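Local coordinates for protein ADP-ribosylation factor guanine nucleotide-exchange factor SEC7 (Saccharomyces cerevisiae, PDB 4OIY) that activates the small GTPase ARF1 at the trans-Golgi network by guanine nucleotide exchange, through its Sec7 domain, and so drives vesicle formation in Golgi traffic, at residues M86-S98 with L179-I191. Numbering follows the deposited sequence.
Sequences MSIVDALRSFLQS and LEGLFNEIANNEI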
# COMPACT_ATOMS: atom_id res chain seq x y z
N MET A 86 -5.97 -13.59 -4.92
CA MET A 86 -6.79 -12.37 -4.88
C MET A 86 -6.87 -11.73 -6.24
O MET A 86 -5.91 -11.80 -7.00
CB MET A 86 -6.17 -11.34 -3.95
CG MET A 86 -6.19 -11.70 -2.48
SD MET A 86 -5.61 -10.28 -1.54
CE MET A 86 -5.64 -10.98 0.10
N SER A 87 -7.98 -11.06 -6.54
CA SER A 87 -8.00 -10.17 -7.69
C SER A 87 -7.03 -9.02 -7.42
O SER A 87 -6.70 -8.73 -6.27
CB SER A 87 -9.39 -9.61 -7.95
OG SER A 87 -9.72 -8.58 -7.04
N ILE A 88 -6.57 -8.37 -8.48
CA ILE A 88 -5.67 -7.23 -8.29
C ILE A 88 -6.35 -6.13 -7.46
O ILE A 88 -5.68 -5.44 -6.68
CB ILE A 88 -5.09 -6.69 -9.61
CG1 ILE A 88 -3.99 -5.66 -9.34
CG2 ILE A 88 -6.19 -6.10 -10.49
CD1 ILE A 88 -3.24 -5.21 -10.57
N VAL A 89 -7.68 -6.00 -7.59
CA VAL A 89 -8.41 -5.02 -6.77
C VAL A 89 -8.40 -5.40 -5.28
O VAL A 89 -8.18 -4.55 -4.43
CB VAL A 89 -9.85 -4.81 -7.28
CG1 VAL A 89 -10.71 -4.06 -6.27
CG2 VAL A 89 -9.81 -4.08 -8.61
N ASP A 90 -8.63 -6.66 -4.97
CA ASP A 90 -8.62 -7.09 -3.57
C ASP A 90 -7.23 -6.95 -2.97
O ASP A 90 -7.08 -6.54 -1.82
CB ASP A 90 -9.19 -8.49 -3.43
CG ASP A 90 -10.73 -8.49 -3.43
OD1 ASP A 90 -11.34 -7.43 -3.16
OD2 ASP A 90 -11.32 -9.54 -3.70
N ALA A 91 -6.21 -7.25 -3.76
CA ALA A 91 -4.82 -7.06 -3.32
C ALA A 91 -4.52 -5.59 -3.07
O ALA A 91 -3.98 -5.24 -2.03
CB ALA A 91 -3.85 -7.64 -4.33
N LEU A 92 -4.90 -4.74 -4.01
CA LEU A 92 -4.71 -3.29 -3.87
C LEU A 92 -5.46 -2.73 -2.64
O LEU A 92 -4.94 -1.86 -1.94
CB LEU A 92 -5.19 -2.58 -5.12
CG LEU A 92 -4.72 -1.15 -5.38
CD1 LEU A 92 -3.21 -1.12 -5.53
CD2 LEU A 92 -5.40 -0.63 -6.63
N ARG A 93 -6.67 -3.22 -2.40
CA ARG A 93 -7.46 -2.75 -1.26
C ARG A 93 -6.75 -3.10 0.04
O ARG A 93 -6.60 -2.26 0.93
CB ARG A 93 -8.89 -3.32 -1.26
CG ARG A 93 -9.77 -2.65 -0.20
CD ARG A 93 -11.25 -3.00 -0.20
NE ARG A 93 -11.96 -2.78 -1.46
CZ ARG A 93 -12.17 -3.71 -2.39
NH1 ARG A 93 -11.69 -4.94 -2.23
NH2 ARG A 93 -12.84 -3.41 -3.49
N SER A 94 -6.30 -4.35 0.15
CA SER A 94 -5.58 -4.80 1.33
C SER A 94 -4.33 -3.96 1.56
O SER A 94 -4.06 -3.50 2.67
CB SER A 94 -5.20 -6.28 1.18
OG SER A 94 -4.34 -6.69 2.24
N PHE A 95 -3.59 -3.72 0.49
CA PHE A 95 -2.34 -2.98 0.55
C PHE A 95 -2.55 -1.50 0.90
O PHE A 95 -1.97 -0.99 1.86
CB PHE A 95 -1.63 -3.11 -0.80
CG PHE A 95 -0.26 -2.49 -0.84
CD1 PHE A 95 0.72 -2.86 0.06
CD2 PHE A 95 0.06 -1.56 -1.83
CE1 PHE A 95 1.98 -2.29 0.01
CE2 PHE A 95 1.31 -0.99 -1.89
CZ PHE A 95 2.28 -1.36 -0.97
N LEU A 96 -3.38 -0.80 0.13
CA LEU A 96 -3.51 0.65 0.29
C LEU A 96 -4.28 1.07 1.53
O LEU A 96 -4.18 2.22 1.94
CB LEU A 96 -4.15 1.28 -0.95
CG LEU A 96 -3.35 1.19 -2.25
CD1 LEU A 96 -4.13 1.84 -3.38
CD2 LEU A 96 -1.97 1.82 -2.11
N GLN A 97 -5.03 0.16 2.14
CA GLN A 97 -5.73 0.47 3.38
C GLN A 97 -4.83 0.27 4.61
O GLN A 97 -5.27 0.48 5.76
CB GLN A 97 -7.02 -0.36 3.49
CG GLN A 97 -8.08 0.06 2.48
CD GLN A 97 -9.38 -0.71 2.60
OE1 GLN A 97 -9.44 -1.77 3.22
NE2 GLN A 97 -10.44 -0.17 1.99
N SER A 98 -3.57 -0.13 4.39
CA SER A 98 -2.61 -0.36 5.49
C SER A 98 -1.64 0.80 5.77
O SER A 98 -0.90 0.77 6.75
CB SER A 98 -1.81 -1.64 5.24
OG SER A 98 -0.84 -1.48 4.21
N LEU A 179 -11.55 -6.43 -17.44
CA LEU A 179 -11.55 -5.05 -16.95
C LEU A 179 -12.91 -4.65 -16.37
O LEU A 179 -12.96 -3.96 -15.35
CB LEU A 179 -11.12 -4.07 -18.05
CG LEU A 179 -9.64 -4.12 -18.44
CD1 LEU A 179 -9.36 -3.15 -19.59
CD2 LEU A 179 -8.73 -3.80 -17.26
N GLU A 180 -14.00 -5.08 -17.00
CA GLU A 180 -15.33 -4.78 -16.47
C GLU A 180 -15.50 -5.36 -15.06
O GLU A 180 -16.07 -4.71 -14.19
CB GLU A 180 -16.43 -5.32 -17.39
CG GLU A 180 -17.83 -4.94 -16.92
CD GLU A 180 -18.91 -5.24 -17.95
OE1 GLU A 180 -20.10 -5.13 -17.58
OE2 GLU A 180 -18.58 -5.56 -19.11
N GLY A 181 -14.98 -6.57 -14.84
CA GLY A 181 -15.00 -7.18 -13.53
C GLY A 181 -14.31 -6.32 -12.48
O GLY A 181 -14.85 -6.08 -11.42
N LEU A 182 -13.11 -5.85 -12.81
CA LEU A 182 -12.37 -5.01 -11.87
C LEU A 182 -13.09 -3.68 -11.62
O LEU A 182 -13.14 -3.21 -10.48
CB LEU A 182 -10.95 -4.74 -12.37
CG LEU A 182 -10.05 -5.96 -12.60
CD1 LEU A 182 -8.67 -5.50 -13.05
CD2 LEU A 182 -9.97 -6.81 -11.35
N PHE A 183 -13.63 -3.08 -12.68
CA PHE A 183 -14.42 -1.86 -12.56
C PHE A 183 -15.53 -2.03 -11.53
O PHE A 183 -15.70 -1.21 -10.62
CB PHE A 183 -15.01 -1.49 -13.92
CG PHE A 183 -15.86 -0.26 -13.90
CD1 PHE A 183 -17.19 -0.33 -13.54
CD2 PHE A 183 -15.33 0.97 -14.27
CE1 PHE A 183 -17.98 0.82 -13.52
CE2 PHE A 183 -16.11 2.11 -14.27
CZ PHE A 183 -17.44 2.03 -13.89
N ASN A 184 -16.28 -3.12 -11.65
CA ASN A 184 -17.38 -3.38 -10.73
C ASN A 184 -16.92 -3.64 -9.30
O ASN A 184 -17.58 -3.22 -8.35
CB ASN A 184 -18.25 -4.53 -11.25
CG ASN A 184 -19.03 -4.15 -12.50
OD1 ASN A 184 -19.27 -2.98 -12.76
ND2 ASN A 184 -19.44 -5.16 -13.27
N GLU A 185 -15.78 -4.31 -9.14
CA GLU A 185 -15.21 -4.51 -7.81
C GLU A 185 -14.96 -3.17 -7.12
O GLU A 185 -15.31 -2.98 -5.95
CB GLU A 185 -13.92 -5.32 -7.87
CG GLU A 185 -14.16 -6.79 -8.22
CD GLU A 185 -12.93 -7.65 -8.03
OE1 GLU A 185 -12.20 -7.44 -7.05
OE2 GLU A 185 -12.70 -8.56 -8.85
N ILE A 186 -14.36 -2.23 -7.85
CA ILE A 186 -14.10 -0.90 -7.32
C ILE A 186 -15.41 -0.16 -7.07
O ILE A 186 -15.59 0.42 -6.01
CB ILE A 186 -13.20 -0.07 -8.26
CG1 ILE A 186 -11.79 -0.68 -8.33
CG2 ILE A 186 -13.14 1.39 -7.80
CD1 ILE A 186 -10.93 -0.45 -7.11
N ALA A 187 -16.31 -0.18 -8.05
CA ALA A 187 -17.59 0.53 -7.95
C ALA A 187 -18.39 0.09 -6.72
O ALA A 187 -19.03 0.91 -6.07
CB ALA A 187 -18.41 0.34 -9.21
N ASN A 188 -18.35 -1.20 -6.41
CA ASN A 188 -19.19 -1.75 -5.34
C ASN A 188 -18.58 -1.64 -3.95
O ASN A 188 -19.31 -1.68 -2.95
CB ASN A 188 -19.53 -3.21 -5.64
CG ASN A 188 -20.47 -3.36 -6.83
OD1 ASN A 188 -21.16 -2.41 -7.21
ND2 ASN A 188 -20.51 -4.56 -7.40
N ASN A 189 -17.25 -1.54 -3.88
CA ASN A 189 -16.55 -1.40 -2.60
C ASN A 189 -15.31 -0.50 -2.73
O ASN A 189 -14.25 -0.94 -3.19
CB ASN A 189 -16.17 -2.77 -2.03
CG ASN A 189 -17.39 -3.58 -1.60
OD1 ASN A 189 -18.03 -3.27 -0.59
ND2 ASN A 189 -17.72 -4.62 -2.36
N GLU A 190 -15.47 0.76 -2.32
CA GLU A 190 -14.40 1.76 -2.34
C GLU A 190 -13.16 1.28 -1.60
O GLU A 190 -13.28 0.69 -0.53
CB GLU A 190 -14.91 3.04 -1.67
CG GLU A 190 -13.89 4.16 -1.57
CD GLU A 190 -14.43 5.40 -0.87
OE1 GLU A 190 -15.58 5.36 -0.38
OE2 GLU A 190 -13.71 6.41 -0.83
N ILE A 191 -11.99 1.56 -2.16
CA ILE A 191 -10.73 1.37 -1.44
C ILE A 191 -10.48 2.59 -0.56
O ILE A 191 -10.56 3.73 -1.02
CB ILE A 191 -9.55 1.15 -2.41
CG1 ILE A 191 -9.77 -0.13 -3.21
CG2 ILE A 191 -8.23 1.10 -1.63
CD1 ILE A 191 -8.71 -0.41 -4.26
OXT ILE A 191 -10.18 2.47 0.63
O HOH W 1 -13.32 -6.27 -4.65
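Val89 fits between Leu182 and Ile186 in the dense part of this contact: its CG1 lies 3.7 Å from Ile186 CD1, while CG2 faces Leu182 CD2. Next to it, Ile88 CG2 meets Leu182 CD1 at 3.6 Å, the two side chains crossing nearly at right angles. Ile191 extends the apolar packing, its CG1 lying on Arg93 CB (3.8 Å). The other side is polar and partly open to solvent. There Ser87 OG donates to the syn lone pair of Glu185 OE1 (2.7 Å) and also accepts from Asp90 N, so one hydroxyl caps helix 88-96 and ties it to its neighbour. A water donating to Asp90 OD1 and Glu185 OE1 bridges these carboxylates, probably easing their like charges. Arg93, bent at chi3 (-56°), turns its guanidinium edge to both segments: NH1 pairs with Asp90 OD1, and NH2 reaches Asn189 O at 2.9 Å. With an alanine in place of Arg93, Asp90 is likely to lose its cationic mate and the chain leaving helix 179-188 to be less firmly held. Gln97 NE2 donates almost straight (176°) to Ile191 OXT, a carboxylate created by the construct's end. Two helices at 35°, with the chain end laid against helix 88-96, exemplify helix packing in the all-helical Sec7 domain.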